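Local coordinates for Thg1-like uncharacterized protein (Bacillus thuringiensis, PDB 4KGM), which probably adds nucleotides to the 5' end of tRNA as a bacterial tRNA(His) guanylyltransferase (Thg1)-like enzyme, binding ATP and magnesium in a polymerase palm-like catalytic domain, at residues Y15-V25 with S91-I100. Numbering follows the deposited sequence.
Sequences YRIKLPERMPV and SWFENNLQKI. With PO4 (phosphate ion), chain J.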
loop_
_atom_site.group_PDB
_atom_site.type_symbol
_atom_site.label_atom_id
_atom_site.label_comp_id
_atom_site.label_asym_id
_atom_site.label_seq_id
_atom_site.Cartn_x
_atom_site.Cartn_y
_atom_site.Cartn_z
ATOM N N TYR A 15 5.474 -3.183 4.281
ATOM C CA TYR A 15 5.385 -3.271 2.831
ATOM C C TYR A 15 5.129 -4.697 2.360
ATOM O O TYR A 15 5.415 -5.051 1.216
ATOM C CB TYR A 15 6.623 -2.655 2.176
ATOM C CG TYR A 15 6.733 -1.185 2.499
ATOM C CD1 TYR A 15 5.991 -0.246 1.793
ATOM C CD2 TYR A 15 7.536 -0.741 3.540
ATOM C CE1 TYR A 15 6.065 1.098 2.100
ATOM C CE2 TYR A 15 7.618 0.602 3.853
ATOM C CZ TYR A 15 6.878 1.516 3.129
ATOM O OH TYR A 15 6.953 2.854 3.436
ATOM N N ARG A 16 4.574 -5.507 3.255
ATOM C CA ARG A 16 4.094 -6.829 2.889
ATOM C C ARG A 16 2.715 -6.678 2.264
ATOM O O ARG A 16 1.694 -6.984 2.878
ATOM C CB ARG A 16 4.033 -7.748 4.108
ATOM C CG ARG A 16 3.770 -9.201 3.762
ATOM C CD ARG A 16 3.865 -10.096 4.983
ATOM N NE ARG A 16 3.763 -11.503 4.614
ATOM C CZ ARG A 16 4.791 -12.246 4.213
ATOM N NH1 ARG A 16 6.004 -11.715 4.130
ATOM N NH2 ARG A 16 4.607 -13.519 3.892
ATOM N N ILE A 17 2.696 -6.192 1.032
ATOM C CA ILE A 17 1.454 -5.893 0.341
ATOM C C ILE A 17 0.869 -7.144 -0.301
ATOM O O ILE A 17 1.589 -7.945 -0.897
ATOM C CB ILE A 17 1.677 -4.792 -0.717
ATOM C CG1 ILE A 17 2.312 -3.565 -0.055
ATOM C CG2 ILE A 17 0.375 -4.425 -1.401
ATOM C CD1 ILE A 17 2.656 -2.460 -1.012
ATOM N N LYS A 18 -0.441 -7.318 -0.158
ATOM C CA LYS A 18 -1.132 -8.432 -0.790
ATOM C C LYS A 18 -2.276 -7.951 -1.672
ATOM O O LYS A 18 -3.033 -7.057 -1.294
ATOM C CB LYS A 18 -1.656 -9.418 0.256
ATOM C CG LYS A 18 -0.576 -10.273 0.900
ATOM C CD LYS A 18 -1.181 -11.355 1.777
ATOM C CE LYS A 18 -0.124 -12.332 2.265
ATOM N NZ LYS A 18 -0.705 -13.374 3.156
ATOM N N LEU A 19 -2.388 -8.545 -2.854
ATOM C CA LEU A 19 -3.495 -8.253 -3.752
ATOM C C LEU A 19 -4.749 -8.957 -3.252
ATOM O O LEU A 19 -4.676 -10.091 -2.775
ATOM C CB LEU A 19 -3.168 -8.727 -5.170
ATOM C CG LEU A 19 -1.987 -8.067 -5.884
ATOM C CD1 LEU A 19 -1.624 -8.843 -7.140
ATOM C CD2 LEU A 19 -2.309 -6.619 -6.229
ATOM N N PRO A 20 -5.905 -8.284 -3.350
ATOM C CA PRO A 20 -7.174 -8.934 -3.010
ATOM C C PRO A 20 -7.384 -10.167 -3.881
ATOM O O PRO A 20 -7.081 -10.129 -5.072
ATOM C CB PRO A 20 -8.224 -7.857 -3.324
ATOM C CG PRO A 20 -7.522 -6.850 -4.180
ATOM C CD PRO A 20 -6.092 -6.880 -3.747
ATOM N N GLU A 21 -7.883 -11.244 -3.282
ATOM C CA GLU A 21 -8.014 -12.524 -3.968
ATOM C C GLU A 21 -9.284 -12.609 -4.811
ATOM O O GLU A 21 -10.076 -11.667 -4.860
ATOM C CB GLU A 21 -7.992 -13.671 -2.954
ATOM C CG GLU A 21 -6.738 -13.720 -2.090
ATOM C CD GLU A 21 -6.798 -14.806 -1.030
ATOM O OE1 GLU A 21 -7.757 -15.605 -1.046
ATOM O OE2 GLU A 21 -5.889 -14.859 -0.173
ATOM N N ARG A 22 -9.458 -13.754 -5.467
ATOM C CA ARG A 22 -10.629 -14.039 -6.296
ATOM C C ARG A 22 -10.926 -12.977 -7.352
ATOM O O ARG A 22 -12.083 -12.632 -7.587
ATOM C CB ARG A 22 -11.866 -14.301 -5.431
ATOM C CG ARG A 22 -11.790 -15.590 -4.628
ATOM C CD ARG A 22 -13.145 -15.968 -4.054
ATOM N NE ARG A 22 -14.134 -16.203 -5.104
ATOM C CZ ARG A 22 -14.274 -17.355 -5.751
ATOM N NH1 ARG A 22 -13.485 -18.381 -5.459
ATOM N NH2 ARG A 22 -15.199 -17.484 -6.693
ATOM N N MET A 23 -9.874 -12.468 -7.986
ATOM C CA MET A 23 -10.025 -11.549 -9.107
ATOM C C MET A 23 -8.795 -11.603 -10.017
ATOM O O MET A 23 -7.700 -11.928 -9.557
ATOM C CB MET A 23 -10.314 -10.121 -8.618
ATOM C CG MET A 23 -9.225 -9.487 -7.783
ATOM S SD MET A 23 -9.684 -7.807 -7.295
ATOM C CE MET A 23 -11.172 -8.130 -6.350
ATOM N N PRO A 24 -8.980 -11.310 -11.318
ATOM C CA PRO A 24 -7.903 -11.390 -12.313
ATOM C C PRO A 24 -6.640 -10.635 -11.909
ATOM O O PRO A 24 -6.717 -9.487 -11.470
ATOM C CB PRO A 24 -8.523 -10.730 -13.545
ATOM C CG PRO A 24 -9.975 -11.000 -13.413
ATOM C CD PRO A 24 -10.269 -10.950 -11.938
ATOM N N VAL A 25 -5.492 -11.290 -12.058
ATOM C CA VAL A 25 -4.199 -10.664 -11.798
ATOM C C VAL A 25 -3.385 -10.562 -13.087
ATOM O O VAL A 25 -3.288 -11.525 -13.848
ATOM C CB VAL A 25 -3.391 -11.452 -10.742
ATOM C CG1 VAL A 25 -1.943 -10.988 -10.714
ATOM C CG2 VAL A 25 -4.030 -11.309 -9.369
ATOM N N SER A 91 -3.767 -18.908 -4.163
ATOM C CA SER A 91 -3.079 -17.886 -4.944
ATOM C C SER A 91 -1.568 -18.083 -4.948
ATOM O O SER A 91 -0.984 -18.515 -3.952
ATOM C CB SER A 91 -3.421 -16.485 -4.430
ATOM O OG SER A 91 -4.740 -16.117 -4.793
ATOM N N TRP A 92 -0.945 -17.764 -6.079
ATOM C CA TRP A 92 0.503 -17.819 -6.208
ATOM C C TRP A 92 1.138 -16.900 -5.173
ATOM O O TRP A 92 0.892 -15.694 -5.177
ATOM C CB TRP A 92 0.927 -17.388 -7.614
ATOM C CG TRP A 92 2.347 -17.730 -7.945
ATOM C CD1 TRP A 92 3.038 -18.834 -7.540
ATOM C CD2 TRP A 92 3.253 -16.956 -8.739
ATOM N NE1 TRP A 92 4.318 -18.800 -8.039
ATOM C CE2 TRP A 92 4.475 -17.657 -8.778
ATOM C CE3 TRP A 92 3.150 -15.741 -9.423
ATOM C CZ2 TRP A 92 5.585 -17.183 -9.473
ATOM C CZ3 TRP A 92 4.253 -15.271 -10.112
ATOM C CH2 TRP A 92 5.455 -15.992 -10.132
ATOM N N PHE A 93 1.939 -17.483 -4.281
ATOM C CA PHE A 93 2.581 -16.749 -3.189
ATOM C C PHE A 93 1.569 -16.010 -2.310
ATOM O O PHE A 93 1.904 -15.009 -1.674
ATOM C CB PHE A 93 3.630 -15.767 -3.726
ATOM C CG PHE A 93 4.822 -16.432 -4.355
ATOM C CD1 PHE A 93 5.412 -17.538 -3.766
ATOM C CD2 PHE A 93 5.356 -15.947 -5.540
ATOM C CE1 PHE A 93 6.514 -18.147 -4.346
ATOM C CE2 PHE A 93 6.454 -16.552 -6.126
ATOM C CZ PHE A 93 7.033 -17.654 -5.527
ATOM N N GLU A 94 0.335 -16.513 -2.285
ATOM C CA GLU A 94 -0.752 -15.906 -1.518
ATOM C C GLU A 94 -1.008 -14.458 -1.932
ATOM O O GLU A 94 -1.364 -13.621 -1.101
ATOM C CB GLU A 94 -0.473 -15.994 -0.014
ATOM C CG GLU A 94 -0.263 -17.410 0.492
ATOM C CD GLU A 94 0.301 -17.446 1.897
ATOM O OE1 GLU A 94 1.060 -16.520 2.259
ATOM O OE2 GLU A 94 -0.016 -18.398 2.642
ATOM N N ASN A 95 -0.825 -14.183 -3.221
ATOM C CA ASN A 95 -1.004 -12.843 -3.784
ATOM C C ASN A 95 -0.105 -11.762 -3.175
ATOM O O ASN A 95 -0.456 -10.582 -3.175
ATOM C CB ASN A 95 -2.477 -12.417 -3.754
ATOM C CG ASN A 95 -3.178 -12.640 -5.085
ATOM O OD1 ASN A 95 -2.674 -13.350 -5.956
ATOM N ND2 ASN A 95 -4.345 -12.028 -5.249
ATOM N N ASN A 96 1.053 -12.175 -2.668
ATOM C CA ASN A 96 2.074 -11.246 -2.196
ATOM C C ASN A 96 2.629 -10.418 -3.357
ATOM O O ASN A 96 3.235 -10.964 -4.277
ATOM C CB ASN A 96 3.202 -12.021 -1.504
ATOM C CG ASN A 96 4.267 -11.113 -0.908
ATOM O OD1 ASN A 96 4.899 -10.322 -1.608
ATOM N ND2 ASN A 96 4.474 -11.233 0.396
ATOM N N LEU A 97 2.430 -9.104 -3.298
ATOM C CA LEU A 97 2.802 -8.214 -4.398
ATOM C C LEU A 97 4.282 -8.292 -4.782
ATOM O O LEU A 97 4.611 -8.604 -5.925
ATOM C CB LEU A 97 2.418 -6.766 -4.078
ATOM C CG LEU A 97 2.672 -5.735 -5.185
ATOM C CD1 LEU A 97 1.724 -5.940 -6.364
ATOM C CD2 LEU A 97 2.564 -4.318 -4.650
ATOM N N GLN A 98 5.168 -8.016 -3.827
ATOM C CA GLN A 98 6.603 -7.967 -4.106
ATOM C C GLN A 98 7.173 -9.313 -4.539
ATOM O O GLN A 98 8.157 -9.367 -5.273
ATOM C CB GLN A 98 7.381 -7.440 -2.902
ATOM C CG GLN A 98 7.153 -5.969 -2.605
ATOM C CD GLN A 98 8.185 -5.410 -1.648
ATOM O OE1 GLN A 98 9.342 -5.209 -2.016
ATOM N NE2 GLN A 98 7.773 -5.158 -0.411
ATOM N N LYS A 99 6.558 -10.397 -4.083
ATOM C CA LYS A 99 7.043 -11.727 -4.421
ATOM C C LYS A 99 6.603 -12.130 -5.826
ATOM O O LYS A 99 7.382 -12.703 -6.585
ATOM C CB LYS A 99 6.582 -12.753 -3.382
ATOM C CG LYS A 99 7.658 -13.756 -3.001
ATOM C CD LYS A 99 7.235 -14.610 -1.824
ATOM C CE LYS A 99 8.337 -15.579 -1.425
ATOM N NZ LYS A 99 7.929 -16.427 -0.272
ATOM N N ILE A 100 5.359 -11.822 -6.174
ATOM C CA ILE A 100 4.843 -12.123 -7.504
ATOM C C ILE A 100 5.634 -11.382 -8.581
ATOM O O ILE A 100 6.008 -11.964 -9.597
ATOM C CB ILE A 100 3.348 -11.768 -7.628
ATOM C CG1 ILE A 100 2.499 -12.736 -6.805
ATOM C CG2 ILE A 100 2.903 -11.807 -9.078
ATOM C CD1 ILE A 100 1.017 -12.425 -6.842
HETATM P P PO4 J . 8.046 -15.114 3.375
HETATM O O1 PO4 J . 8.147 -16.371 4.206
HETATM O O2 PO4 J . 8.557 -13.942 4.181
HETATM O O3 PO4 J . 8.878 -15.265 2.122
HETATM O O4 PO4 J . 6.605 -14.883 2.988
HETATM O O HOH W 1 6.270 -8.349 0.431
HETATM O O HOH W 2 4.395 -7.402 -1.276
HETATM O O HOH W 3 -6.521 -11.823 -6.940
HETATM O O HOH W 4 -3.722 -13.455 0.595
#
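K18 and N96 pair in a single beta bridge: L97 N donates to I17 O at 2.8 Å, and L19 N donates to N95 O, also at 2.8 Å.

The N95 side chain works next to this bridge. Its ND2 reaches L19 O at 3.2 Å, from well above the carbonyl plane (70° out of it). The same nitrogen donates to a water that also bonds P20 O and M23 O, which links N95 to the loop after L19.

N96 is the N-cap of helix 97-119. With CG anti to the backbone N (chi1 -177°), OD1 accepts from K99 N at 3.0 Å. Its ND2 sits over one face of the R16 guanidinium, the two planes almost perpendicular. R16 reaches out extended, and NH2 bonds PO4 O4 at 2.6 Å. K99 NZ and R131 of a second subunit also hold this phosphate, probably a crystallisation ion.

Q98 NE2 donates to Y15 O at 2.9 Å, while its OE1 accepts from A132 N of the second subunit. K18 runs alongside E94 in a long salt bridge. On the apolar side, I17 CG2 packs on L97 CD2 at 3.9 Å, and L19 CD2 meets L97 CD1.

The contact fastens the loop between helix 4-13 and strand 25-31 to the start of helix 97-119, at one end of the palm-like sheet and at a subunit interface. L19, L97 and I100 also rest on strand 128-134.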